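Long-range contact in intracellular serine protease (Bacillus licheniformis, PDB 4ZOQ), which is a subtilisin-like serine protease of a lanthipeptide system, used for sequence-specific, traceless cleavage of peptide bonds: residues V200-Y214 and E220-E232. Numbering follows the deposited sequence.
Sequences VSVGSNMKSNNISPY and EIEFTAPGGYLGE
Glu232 OE2 is gripped by Ser208 OG, which donates to it at 2.6 Å, and by a water that accepts from Ser208 N and donates to the same oxygen. On the other carboxylate oxygen, Asn210 ND2 gives a nearly straight bond to Glu232 OE1 (3.2 Å), its amide plane turned 73° from the carboxylate; both side-chain donors come from above the carboxylate plane. A bend at chi2 (-79°) folds Glu232 back toward Met206, whose CB lies beside OE2. Ser208 OG also accepts from Asn210 N, an ST turn that ties the two donors together. With an alanine at Glu232, Ser208 OG and Asn210 ND2 would probably both lose their shared acceptor group, and the loop that carries them would be freer to move. Next to this site, Met206 SD packs on Tyr229 CB at 3.5 Å. Tyr214 turns its edge toward the face of Tyr229 in an offset edge-to-face pair (centroids 5.2 Å apart, planes at 60°), while Pro213 CG touches Tyr229 CD2 and Tyr229 OH bonds to Asp235. Tyr214 OH donates to Gly228 O (2.9 Å), which lies near the plane of its ring. Ser204 OG sits so close to Gly227 CA, 3.1 Å away, that a CB there would clash. The strands themselves run parallel, with Gly203 N bonded to Phe223 O and Asn205 N to Ala225 O. Farther back, Val200 CG1 meets the Phe223 ring at its edge, 3.6 Å from CD2. Within the subtilase alpha/beta fold, strand 221-226 forms one edge of the central sheet within this chain and 200-205 joins it to strand 168-172; helix 275-297, which carries the predicted catalytic Ser276 in its first turn, packs against Val202 and Ala225, and helix 24-30 against Pro226.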
ATOM      1  N   VAL B 200      -0.061   5.709   7.427  1.00 32.39           N
ATOM      2  CA  VAL B 200       1.201   6.395   7.151  1.00 30.37           C
ATOM      3  C   VAL B 200       1.305   6.762   5.665  1.00 32.21           C
ATOM      4  O   VAL B 200       1.521   5.892   4.807  1.00 31.27           O
ATOM      5  CB  VAL B 200       2.389   5.508   7.540  1.00 30.93           C
ATOM      6  CG1 VAL B 200       3.716   6.224   7.287  1.00 31.74           C
ATOM      7  CG2 VAL B 200       2.273   5.067   9.014  1.00 31.67           C
ATOM      8  N   SER B 201       1.181   8.048   5.352  1.00 29.35           N
ATOM      9  CA  SER B 201       1.207   8.482   3.958  1.00 29.01           C
ATOM     10  C   SER B 201       2.657   8.653   3.438  1.00 32.91           C
ATOM     11  O   SER B 201       3.453   9.360   4.045  1.00 30.70           O
ATOM     12  CB  SER B 201       0.427   9.779   3.818  1.00 27.43           C
ATOM     13  OG  SER B 201       0.363  10.170   2.475  1.00 33.85           O
ATOM     14  N   VAL B 202       2.998   7.995   2.325  1.00 30.55           N
ATOM     15  CA  VAL B 202       4.376   7.958   1.830  1.00 26.49           C
ATOM     16  C   VAL B 202       4.521   8.582   0.422  1.00 27.55           C
ATOM     17  O   VAL B 202       3.853   8.152  -0.533  1.00 28.15           O
ATOM     18  CB  VAL B 202       4.926   6.494   1.795  1.00 27.29           C
ATOM     19  CG1 VAL B 202       6.363   6.438   1.306  1.00 24.61           C
ATOM     20  CG2 VAL B 202       4.790   5.808   3.160  1.00 29.55           C
ATOM     21  N   GLY B 203       5.410   9.569   0.310  1.00 24.80           N
ATOM     22  CA  GLY B 203       5.735  10.216  -0.952  1.00 25.30           C
ATOM     23  C   GLY B 203       6.985   9.641  -1.594  1.00 26.69           C
ATOM     24  O   GLY B 203       7.628   8.745  -1.050  1.00 27.58           O
ATOM     25  N   SER B 204       7.352  10.168  -2.749  1.00 25.22           N
ATOM     26  CA  SER B 204       8.428   9.585  -3.523  1.00 25.71           C
ATOM     27  C   SER B 204       9.557  10.591  -3.768  1.00 29.06           C
ATOM     28  O   SER B 204       9.282  11.702  -4.196  1.00 27.71           O
ATOM     29  CB  SER B 204       7.891   9.072  -4.865  1.00 26.66           C
ATOM     30  OG  SER B 204       8.971   8.695  -5.724  1.00 28.44           O
ATOM     31  N   ASN B 205      10.806  10.227  -3.462  1.00 27.56           N
ATOM     32  CA  ASN B 205      11.915  11.109  -3.797  1.00 27.32           C
ATOM     33  C   ASN B 205      12.751  10.537  -4.972  1.00 29.42           C
ATOM     34  O   ASN B 205      12.598   9.384  -5.389  1.00 27.40           O
ATOM     35  CB  ASN B 205      12.820  11.396  -2.569  1.00 27.29           C
ATOM     36  CG  ASN B 205      13.542  10.153  -2.025  1.00 30.47           C
ATOM     37  OD1 ASN B 205      13.059   9.487  -1.114  1.00 29.20           O
ATOM     38  ND2 ASN B 205      14.701   9.832  -2.599  1.00 29.67           N
ATOM     39  N   MET B 206      13.649  11.372  -5.478  1.00 31.89           N
ATOM     40  CA  MET B 206      14.510  11.038  -6.597  1.00 31.60           C
ATOM     41  C   MET B 206      15.851  10.542  -6.104  1.00 30.84           C
ATOM     42  O   MET B 206      16.147  10.641  -4.909  1.00 29.11           O
ATOM     43  CB  MET B 206      14.736  12.278  -7.451  1.00 27.86           C
ATOM     44  CG  MET B 206      13.487  12.908  -7.900  1.00 34.12           C
ATOM     45  SD  MET B 206      12.651  11.920  -9.127  1.00 30.51           S
ATOM     46  CE  MET B 206      13.810  12.109 -10.490  1.00 31.34           C
ATOM     47  N   LYS B 207      16.682  10.083  -7.038  1.00 32.19           N
ATOM     48  CA  LYS B 207      18.034   9.634  -6.707  1.00 32.51           C
ATOM     49  C   LYS B 207      18.805  10.765  -6.031  1.00 33.20           C
ATOM     50  O   LYS B 207      19.537  10.536  -5.088  1.00 36.83           O
ATOM     51  CB  LYS B 207      18.775   9.183  -7.960  1.00 28.60           C
ATOM     52  CG  LYS B 207      20.226   8.779  -7.736  1.00 33.12           C
ATOM     53  CD  LYS B 207      20.903   8.531  -9.091  1.00 35.68           C
ATOM     54  CE  LYS B 207      20.402   7.264  -9.738  1.00 33.25           C
ATOM     55  NZ  LYS B 207      21.202   6.911 -10.917  1.00 35.43           N
ATOM     56  N   SER B 208      18.558  11.996  -6.462  1.00 33.89           N
ATOM     57  CA  SER B 208      19.245  13.165  -5.907  1.00 34.24           C
ATOM     58  C   SER B 208      18.702  13.566  -4.551  1.00 34.62           C
ATOM     59  O   SER B 208      19.261  14.437  -3.900  1.00 32.64           O
ATOM     60  CB  SER B 208      19.097  14.349  -6.850  1.00 34.16           C
ATOM     61  OG  SER B 208      17.733  14.717  -6.912  1.00 35.06           O
ATOM     62  N   ASN B 209      17.605  12.916  -4.154  1.00 32.87           N
ATOM     63  CA  ASN B 209      16.854  13.198  -2.924  1.00 34.15           C
ATOM     64  C   ASN B 209      15.906  14.376  -3.052  1.00 31.36           C
ATOM     65  O   ASN B 209      15.208  14.689  -2.084  1.00 31.82           O
ATOM     66  CB  ASN B 209      17.739  13.393  -1.690  1.00 28.34           C
ATOM     67  CG  ASN B 209      18.361  12.107  -1.242  1.00 34.86           C
ATOM     68  OD1 ASN B 209      17.767  11.042  -1.419  1.00 35.43           O
ATOM     69  ND2 ASN B 209      19.509  12.187  -0.586  1.00 36.29           N
ATOM     70  N   ASN B 210      15.885  15.024  -4.217  1.00 29.33           N
ATOM     71  CA  ASN B 210      14.812  15.972  -4.497  1.00 32.05           C
ATOM     72  C   ASN B 210      13.469  15.230  -4.562  1.00 31.19           C
ATOM     73  O   ASN B 210      13.405  14.062  -4.947  1.00 28.15           O
ATOM     74  CB  ASN B 210      15.023  16.692  -5.824  1.00 33.38           C
ATOM     75  CG  ASN B 210      16.202  17.636  -5.805  1.00 40.73           C
ATOM     76  OD1 ASN B 210      16.621  18.124  -4.744  1.00 46.82           O
ATOM     77  ND2 ASN B 210      16.738  17.925  -6.991  1.00 43.90           N
ATOM     78  N   ILE B 211      12.383  15.912  -4.231  1.00 32.72           N
ATOM     79  CA  ILE B 211      11.098  15.234  -4.282  1.00 31.37           C
ATOM     80  C   ILE B 211      10.815  14.903  -5.738  1.00 30.32           C
ATOM     81  O   ILE B 211      11.199  15.665  -6.630  1.00 29.21           O
ATOM     82  CB  ILE B 211       9.947  16.100  -3.687  1.00 32.79           C
ATOM     83  CG1 ILE B 211       8.747  15.211  -3.299  1.00 30.68           C
ATOM     84  CG2 ILE B 211       9.534  17.231  -4.672  1.00 28.71           C
ATOM     85  CD1 ILE B 211       8.990  14.383  -2.028  1.00 27.35           C
ATOM     86  N   SER B 212      10.176  13.761  -5.985  1.00 28.48           N
ATOM     87  CA  SER B 212       9.698  13.445  -7.329  1.00 30.20           C
ATOM     88  C   SER B 212       8.644  14.493  -7.641  1.00 29.59           C
ATOM     89  O   SER B 212       7.846  14.830  -6.770  1.00 31.15           O
ATOM     90  CB  SER B 212       9.112  12.038  -7.415  1.00 28.94           C
ATOM     91  OG  SER B 212      10.068  11.025  -7.083  1.00 30.58           O
ATOM     92  N   PRO B 213       8.659  15.036  -8.859  1.00 29.09           N
ATOM     93  CA  PRO B 213       7.726  16.111  -9.245  1.00 29.28           C
ATOM     94  C   PRO B 213       6.252  15.732  -9.099  1.00 32.40           C
ATOM     95  O   PRO B 213       5.421  16.600  -8.846  1.00 34.75           O
ATOM     96  CB  PRO B 213       8.065  16.368 -10.724  1.00 32.13           C
ATOM     97  CG  PRO B 213       9.487  15.853 -10.899  1.00 36.77           C
ATOM     98  CD  PRO B 213       9.633  14.713  -9.923  1.00 31.23           C
ATOM     99  N   TYR B 214       5.930  14.460  -9.279  1.00 29.92           N
ATOM    100  CA  TYR B 214       4.545  14.003  -9.225  1.00 30.39           C
ATOM    101  C   TYR B 214       4.086  13.788  -7.789  1.00 31.12           C
ATOM    102  O   TYR B 214       2.910  13.631  -7.513  1.00 32.16           O
ATOM    103  CB  TYR B 214       4.386  12.715 -10.018  1.00 28.52           C
ATOM    104  CG  TYR B 214       5.311  11.629  -9.530  1.00 27.45           C
ATOM    105  CD1 TYR B 214       5.006  10.909  -8.393  1.00 27.45           C
ATOM    106  CD2 TYR B 214       6.494  11.305 -10.221  1.00 28.44           C
ATOM    107  CE1 TYR B 214       5.846   9.929  -7.908  1.00 26.03           C
ATOM    108  CE2 TYR B 214       7.346  10.285  -9.750  1.00 27.09           C
ATOM    109  CZ  TYR B 214       6.999   9.606  -8.578  1.00 26.08           C
ATOM    110  OH  TYR B 214       7.773   8.609  -8.038  1.00 25.15           O
ATOM    111  N   GLU B 220      -0.054  15.615   5.748  1.00 32.90           N
ATOM    112  CA  GLU B 220      -0.261  14.176   5.926  1.00 36.12           C
ATOM    113  C   GLU B 220       0.960  13.340   5.567  1.00 34.39           C
ATOM    114  O   GLU B 220       1.081  12.237   6.075  1.00 33.58           O
ATOM    115  CB  GLU B 220      -1.458  13.676   5.101  1.00 30.72           C
ATOM    116  CG  GLU B 220      -1.186  13.544   3.616  1.00 34.15           C
ATOM    117  CD  GLU B 220      -2.334  12.879   2.859  1.00 39.00           C
ATOM    118  OE1 GLU B 220      -3.477  13.405   2.936  1.00 37.30           O
ATOM    119  OE2 GLU B 220      -2.096  11.838   2.186  1.00 33.29           O
ATOM    120  N   ILE B 221       1.847  13.854   4.708  1.00 33.83           N
ATOM    121  CA  ILE B 221       3.039  13.109   4.309  1.00 31.59           C
ATOM    122  C   ILE B 221       3.889  12.827   5.546  1.00 36.36           C
ATOM    123  O   ILE B 221       4.210  13.763   6.293  1.00 33.51           O
ATOM    124  CB  ILE B 221       3.919  13.866   3.342  1.00 29.38           C
ATOM    125  CG1 ILE B 221       3.146  14.418   2.144  1.00 30.33           C
ATOM    126  CG2 ILE B 221       5.105  12.972   2.918  1.00 30.17           C
ATOM    127  CD1 ILE B 221       2.598  13.408   1.218  1.00 30.64           C
ATOM    128  N   GLU B 222       4.230  11.562   5.786  1.00 29.70           N
ATOM    129  CA  GLU B 222       5.040  11.223   6.949  1.00 33.14           C
ATOM    130  C   GLU B 222       6.436  10.811   6.592  1.00 32.92           C
ATOM    131  O   GLU B 222       7.382  11.072   7.348  1.00 30.89           O
ATOM    132  CB  GLU B 222       4.422  10.093   7.769  1.00 33.23           C
ATOM    133  CG  GLU B 222       3.241  10.543   8.552  1.00 37.63           C
ATOM    134  CD  GLU B 222       2.942   9.622   9.687  1.00 44.14           C
ATOM    135  OE1 GLU B 222       3.879   9.367  10.473  1.00 51.79           O
ATOM    136  OE2 GLU B 222       1.793   9.134   9.769  1.00 45.90           O
ATOM    137  N   PHE B 223       6.551  10.124   5.460  1.00 29.17           N
ATOM    138  CA  PHE B 223       7.835   9.660   4.999  1.00 28.69           C
ATOM    139  C   PHE B 223       7.916   9.743   3.492  1.00 27.93           C
ATOM    140  O   PHE B 223       6.934   9.904   2.785  1.00 25.28           O
ATOM    141  CB  PHE B 223       8.114   8.225   5.398  1.00 25.96           C
ATOM    142  CG  PHE B 223       8.156   7.985   6.859  1.00 32.00           C
ATOM    143  CD1 PHE B 223       9.252   8.381   7.610  1.00 30.43           C
ATOM    144  CD2 PHE B 223       7.116   7.290   7.484  1.00 28.81           C
ATOM    145  CE1 PHE B 223       9.301   8.129   8.953  1.00 34.04           C
ATOM    146  CE2 PHE B 223       7.158   7.030   8.825  1.00 32.13           C
ATOM    147  CZ  PHE B 223       8.252   7.451   9.576  1.00 33.55           C
ATOM    148  N   THR B 224       9.131   9.545   3.038  1.00 27.27           N
ATOM    149  CA  THR B 224       9.459   9.516   1.650  1.00 27.41           C
ATOM    150  C   THR B 224      10.321   8.277   1.364  1.00 28.58           C
ATOM    151  O   THR B 224      10.947   7.713   2.278  1.00 27.12           O
ATOM    152  CB  THR B 224      10.128  10.885   1.330  1.00 30.81           C
ATOM    153  OG1 THR B 224       9.203  11.721   0.617  1.00 32.78           O
ATOM    154  CG2 THR B 224      11.365  10.756   0.609  1.00 26.49           C
ATOM    155  N   ALA B 225      10.298   7.798   0.123  1.00 27.83           N
ATOM    156  CA  ALA B 225      11.209   6.727  -0.278  1.00 27.53           C
ATOM    157  C   ALA B 225      11.553   6.884  -1.768  1.00 25.68           C
ATOM    158  O   ALA B 225      10.814   7.537  -2.514  1.00 24.04           O
ATOM    159  CB  ALA B 225      10.611   5.353   0.018  1.00 25.78           C
ATOM    160  N   PRO B 226      12.702   6.330  -2.191  1.00 27.95           N
ATOM    161  CA  PRO B 226      13.085   6.542  -3.596  1.00 28.25           C
ATOM    162  C   PRO B 226      12.202   5.810  -4.626  1.00 25.66           C
ATOM    163  O   PRO B 226      12.363   4.618  -4.887  1.00 26.14           O
ATOM    164  CB  PRO B 226      14.533   6.019  -3.639  1.00 26.90           C
ATOM    165  CG  PRO B 226      14.692   5.141  -2.442  1.00 26.79           C
ATOM    166  CD  PRO B 226      13.793   5.724  -1.398  1.00 27.91           C
ATOM    167  N   GLY B 227      11.262   6.549  -5.197  1.00 26.67           N
ATOM    168  CA  GLY B 227      10.395   6.037  -6.242  1.00 24.02           C
ATOM    169  C   GLY B 227      10.728   6.574  -7.639  1.00 25.45           C
ATOM    170  O   GLY B 227      10.017   6.267  -8.589  1.00 28.25           O
ATOM    171  N   GLY B 228      11.721   7.464  -7.758  1.00 25.31           N
ATOM    172  CA  GLY B 228      12.235   7.816  -9.066  1.00 25.70           C
ATOM    173  C   GLY B 228      11.302   8.625  -9.935  1.00 30.02           C
ATOM    174  O   GLY B 228      10.207   9.013  -9.512  1.00 27.08           O
ATOM    175  N   TYR B 229      11.777   8.963 -11.129  1.00 29.51           N
ATOM    176  CA  TYR B 229      10.900   9.547 -12.132  1.00 28.85           C
ATOM    177  C   TYR B 229      11.551   9.391 -13.502  1.00 28.63           C
ATOM    178  O   TYR B 229      12.619   8.789 -13.635  1.00 29.60           O
ATOM    179  CB  TYR B 229      10.553  11.004 -11.825  1.00 29.45           C
ATOM    180  CG  TYR B 229       9.467  11.578 -12.737  1.00 31.55           C
ATOM    181  CD1 TYR B 229       8.280  10.879 -12.984  1.00 30.76           C
ATOM    182  CD2 TYR B 229       9.596  12.853 -13.285  1.00 33.66           C
ATOM    183  CE1 TYR B 229       7.265  11.428 -13.794  1.00 30.68           C
ATOM    184  CE2 TYR B 229       8.596  13.412 -14.060  1.00 34.92           C
ATOM    185  CZ  TYR B 229       7.435  12.692 -14.325  1.00 33.87           C
ATOM    186  OH  TYR B 229       6.468  13.275 -15.116  1.00 34.49           O
ATOM    187  N   LEU B 230      10.890   9.922 -14.518  1.00 29.50           N
ATOM    188  CA  LEU B 230      11.376   9.827 -15.876  1.00 33.42           C
ATOM    189  C   LEU B 230      12.628  10.693 -16.036  1.00 34.95           C
ATOM    190  O   LEU B 230      13.506  10.374 -16.842  1.00 39.72           O
ATOM    191  CB  LEU B 230      10.285  10.281 -16.849  1.00 36.41           C
ATOM    192  CG  LEU B 230       9.028   9.412 -16.930  1.00 32.12           C
ATOM    193  CD1 LEU B 230       7.863  10.209 -17.498  1.00 32.26           C
ATOM    194  CD2 LEU B 230       9.312   8.180 -17.785  1.00 31.20           C
ATOM    195  N   GLY B 231      12.748  11.738 -15.215  1.00 33.21           N
ATOM    196  CA  GLY B 231      13.921  12.601 -15.242  1.00 35.15           C
ATOM    197  C   GLY B 231      13.757  13.670 -14.198  1.00 34.40           C
ATOM    198  O   GLY B 231      12.631  13.920 -13.790  1.00 35.70           O
ATOM    199  N   GLU B 232      14.837  14.352 -13.808  1.00 35.09           N
ATOM    200  CA  GLU B 232      14.723  15.390 -12.772  1.00 32.80           C
ATOM    201  C   GLU B 232      13.923  16.568 -13.256  1.00 31.31           C
ATOM    202  O   GLU B 232      13.222  17.223 -12.480  1.00 37.04           O
ATOM    203  CB  GLU B 232      16.094  15.916 -12.357  1.00 33.67           C
ATOM    204  CG  GLU B 232      16.852  15.081 -11.382  1.00 35.51           C
ATOM    205  CD  GLU B 232      16.385  15.241  -9.954  1.00 39.49           C
ATOM    206  OE1 GLU B 232      15.862  16.324  -9.580  1.00 38.19           O
ATOM    207  OE2 GLU B 232      16.626  14.293  -9.185  1.00 39.95           O
TER
HETATM  208  O   HOH W   1      18.125  12.154  -9.414  1.00 36.73           O